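Local coordinates for protein sylvaticin (Pythium sylvaticum, PDB 2POS) that is a secreted alpha-elicitin-like protein that, as in related elicitins, probably binds sterols or other lipids in the core of its helical fold, at residues Thr58-Ile63 and Lys84-Phe89. Sequence-based numbering, arbitrary orientation.
Sequences TLIDAI and KLVTEF
Ile60 reaches from helix 54-64 between Val86 and Phe89 of helix 82-92, at an apolar helix-helix crossing inside the small, disulfide-linked, mainly alpha-helical elicitin fold. Its two branches divide the work. CG1 lies over one face of the Phe89 ring as a CH-pi contact, 3.9 Å from the ring centroid and 22° off the normal, displaced toward the rim, with Phe89 CD2 the closest ring atom at 3.6 Å. CG2, held anti to the backbone N, turns instead to the partner backbone and meets Val86 O at 3.5 Å. The CD1 methyl completes the wedge, 3.9 Å from Val86 CG1. One turn further on, Ile63 touches that same Val86 methyl from another side. No hydrogen bond joins the two segments, whose axes run at 131° and approach to 9.3 Å; the nearest CA atoms are those of Ile60 and Val86, 5.6 Å apart. Phe89 CG stands anti to its own N (chi1 174°), which carries the ring across to helix 54-64. There Phe57 meets the ring edge-to-face, and Leu47 and Met50 of helix 44-51 pack against it. Behind Ile60, Leu59 faces Leu24 and Cys27 of helix 22-31, while away from the contact Lys84 NZ forms a salt bridge with Glu3 OE2. The tightest carbon pair of the crossing is Ile63 CG2 on Val86 CG1, at 3.5 Å.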
ATOM      1  N   THR A  58      -6.011   8.442  -4.375  1.00 15.11           N
ATOM      2  CA  THR A  58      -4.857   9.137  -4.938  1.00 15.15           C
ATOM      3  C   THR A  58      -3.564   8.410  -4.579  1.00 14.69           C
ATOM      4  O   THR A  58      -2.701   8.194  -5.442  1.00 15.23           O
ATOM      5  CB  THR A  58      -4.801  10.605  -4.454  1.00 15.82           C
ATOM      6  OG1 THR A  58      -6.041  11.245  -4.790  1.00 16.75           O
ATOM      7  CG2 THR A  58      -3.641  11.366  -5.111  1.00 15.88           C
ATOM      8  N   LEU A  59      -3.438   8.028  -3.313  1.00 14.14           N
ATOM      9  CA  LEU A  59      -2.260   7.310  -2.856  1.00 13.65           C
ATOM     10  C   LEU A  59      -2.103   5.985  -3.592  1.00 13.27           C
ATOM     11  O   LEU A  59      -1.016   5.665  -4.078  1.00 13.10           O
ATOM     12  CB  LEU A  59      -2.319   7.063  -1.343  1.00 13.50           C
ATOM     13  CG  LEU A  59      -1.188   6.193  -0.791  1.00 14.25           C
ATOM     14  CD1 LEU A  59       0.180   6.820  -1.038  1.00 14.01           C
ATOM     15  CD2 LEU A  59      -1.398   5.932   0.699  1.00 13.33           C
ATOM     16  N   ILE A  60      -3.182   5.211  -3.666  1.00 13.43           N
ATOM     17  CA  ILE A  60      -3.138   3.915  -4.337  1.00 14.00           C
ATOM     18  C   ILE A  60      -2.728   4.045  -5.806  1.00 14.16           C
ATOM     19  O   ILE A  60      -1.907   3.267  -6.297  1.00 14.03           O
ATOM     20  CB  ILE A  60      -4.476   3.131  -4.142  1.00 14.00           C
ATOM     21  CG1 ILE A  60      -4.608   2.674  -2.676  1.00 16.08           C
ATOM     22  CG2 ILE A  60      -4.618   1.985  -5.164  1.00 15.45           C
ATOM     23  CD1 ILE A  60      -3.642   1.591  -2.196  1.00 18.79           C
ATOM     24  N   ASP A  61      -3.256   5.060  -6.490  1.00 14.30           N
ATOM     25  CA  ASP A  61      -2.852   5.322  -7.870  1.00 15.28           C
ATOM     26  C   ASP A  61      -1.374   5.719  -7.959  1.00 14.60           C
ATOM     27  O   ASP A  61      -0.679   5.329  -8.905  1.00 14.62           O
ATOM     28  CB  ASP A  61      -3.752   6.383  -8.516  1.00 16.06           C
ATOM     29  CG  ASP A  61      -5.163   5.875  -8.781  1.00 20.71           C
ATOM     30  OD1 ASP A  61      -5.408   4.660  -8.637  1.00 25.67           O
ATOM     31  OD2 ASP A  61      -6.035   6.697  -9.131  1.00 25.97           O
ATOM     32  N   ALA A  62      -0.893   6.480  -6.975  1.00 14.10           N
ATOM     33  CA  ALA A  62       0.520   6.871  -6.923  1.00 13.76           C
ATOM     34  C   ALA A  62       1.442   5.660  -6.713  1.00 13.64           C
ATOM     35  O   ALA A  62       2.550   5.616  -7.257  1.00 14.15           O
ATOM     36  CB  ALA A  62       0.750   7.919  -5.845  1.00 13.79           C
ATOM     37  N   ILE A  63       0.979   4.675  -5.941  1.00 13.07           N
ATOM     38  CA  ILE A  63       1.735   3.429  -5.771  1.00 13.00           C
ATOM     39  C   ILE A  63       1.732   2.614  -7.066  1.00 13.47           C
ATOM     40  O   ILE A  63       2.763   2.063  -7.463  1.00 13.84           O
ATOM     41  CB  ILE A  63       1.228   2.578  -4.568  1.00 13.12           C
ATOM     42  CG1 ILE A  63       1.318   3.396  -3.275  1.00 12.42           C
ATOM     43  CG2 ILE A  63       2.068   1.313  -4.422  1.00 12.66           C
ATOM     44  CD1 ILE A  63       0.485   2.866  -2.095  1.00 13.31           C
ATOM     45  N   LYS A  84      -0.568  -6.665  -5.318  1.00 12.28           N
ATOM     46  CA  LYS A  84      -1.880  -7.185  -4.931  1.00 12.33           C
ATOM     47  C   LYS A  84      -2.693  -6.104  -4.227  1.00 12.51           C
ATOM     48  O   LYS A  84      -3.838  -5.836  -4.595  1.00 12.23           O
ATOM     49  CB  LYS A  84      -1.711  -8.392  -4.021  1.00 12.37           C
ATOM     50  CG  LYS A  84      -3.017  -8.977  -3.493  1.00 13.85           C
ATOM     51  CD  LYS A  84      -2.689 -10.190  -2.649  1.00 16.40           C
ATOM     52  CE  LYS A  84      -3.929 -10.903  -2.178  1.00 19.76           C
ATOM     53  NZ  LYS A  84      -3.515 -12.041  -1.322  1.00 21.54           N
ATOM     54  N   LEU A  85      -2.079  -5.477  -3.224  1.00 12.51           N
ATOM     55  CA  LEU A  85      -2.746  -4.450  -2.437  1.00 13.54           C
ATOM     56  C   LEU A  85      -3.361  -3.392  -3.335  1.00 12.91           C
ATOM     57  O   LEU A  85      -4.561  -3.083  -3.232  1.00 12.87           O
ATOM     58  CB  LEU A  85      -1.738  -3.801  -1.474  1.00 13.81           C
ATOM     59  CG  LEU A  85      -2.146  -2.461  -0.842  1.00 15.70           C
ATOM     60  CD1 LEU A  85      -3.201  -2.707   0.202  1.00 18.90           C
ATOM     61  CD2 LEU A  85      -0.929  -1.739  -0.250  1.00 16.17           C
ATOM     62  N   VAL A  86      -2.551  -2.841  -4.230  1.00 12.93           N
ATOM     63  CA  VAL A  86      -3.000  -1.675  -4.993  1.00 13.37           C
ATOM     64  C   VAL A  86      -3.961  -2.052  -6.113  1.00 13.36           C
ATOM     65  O   VAL A  86      -4.824  -1.262  -6.469  1.00 13.72           O
ATOM     66  CB  VAL A  86      -1.832  -0.782  -5.513  1.00 13.66           C
ATOM     67  CG1 VAL A  86      -1.014  -0.275  -4.347  1.00 14.21           C
ATOM     68  CG2 VAL A  86      -0.954  -1.522  -6.524  1.00 14.79           C
ATOM     69  N   THR A  87      -3.816  -3.262  -6.656  1.00 13.46           N
ATOM     70  CA  THR A  87      -4.670  -3.704  -7.755  1.00 13.64           C
ATOM     71  C   THR A  87      -6.062  -4.043  -7.228  1.00 14.08           C
ATOM     72  O   THR A  87      -7.070  -3.722  -7.866  1.00 14.02           O
ATOM     73  CB  THR A  87      -4.056  -4.906  -8.487  1.00 13.45           C
ATOM     74  OG1 THR A  87      -2.750  -4.555  -8.961  1.00 14.00           O
ATOM     75  CG2 THR A  87      -4.913  -5.315  -9.675  1.00 13.61           C
ATOM     76  N   GLU A  88      -6.112  -4.659  -6.050  1.00 13.85           N
ATOM     77  CA  GLU A  88      -7.379  -5.084  -5.466  1.00 14.25           C
ATOM     78  C   GLU A  88      -8.105  -4.000  -4.675  1.00 14.30           C
ATOM     79  O   GLU A  88      -9.273  -4.182  -4.314  1.00 14.17           O
ATOM     80  CB  GLU A  88      -7.175  -6.330  -4.604  1.00 14.52           C
ATOM     81  CG  GLU A  88      -6.799  -7.560  -5.428  1.00 15.45           C
ATOM     82  CD  GLU A  88      -6.832  -8.852  -4.644  1.00 16.83           C
ATOM     83  OE1 GLU A  88      -6.727  -8.813  -3.395  1.00 17.54           O
ATOM     84  OE2 GLU A  88      -6.962  -9.917  -5.292  1.00 18.46           O
ATOM     85  N   PHE A  89      -7.431  -2.879  -4.411  1.00 13.98           N
ATOM     86  CA  PHE A  89      -7.994  -1.848  -3.543  1.00 13.94           C
ATOM     87  C   PHE A  89      -9.357  -1.323  -4.007  1.00 14.22           C
ATOM     88  O   PHE A  89     -10.335  -1.397  -3.261  1.00 14.34           O
ATOM     89  CB  PHE A  89      -7.013  -0.683  -3.326  1.00 13.91           C
ATOM     90  CG  PHE A  89      -7.612   0.456  -2.544  1.00 12.66           C
ATOM     91  CD1 PHE A  89      -7.811   0.348  -1.171  1.00 13.62           C
ATOM     92  CD2 PHE A  89      -8.026   1.616  -3.195  1.00 13.24           C
ATOM     93  CE1 PHE A  89      -8.389   1.394  -0.453  1.00 13.28           C
ATOM     94  CE2 PHE A  89      -8.607   2.659  -2.484  1.00 13.61           C
ATOM     95  CZ  PHE A  89      -8.788   2.542  -1.113  1.00 14.22           C
TER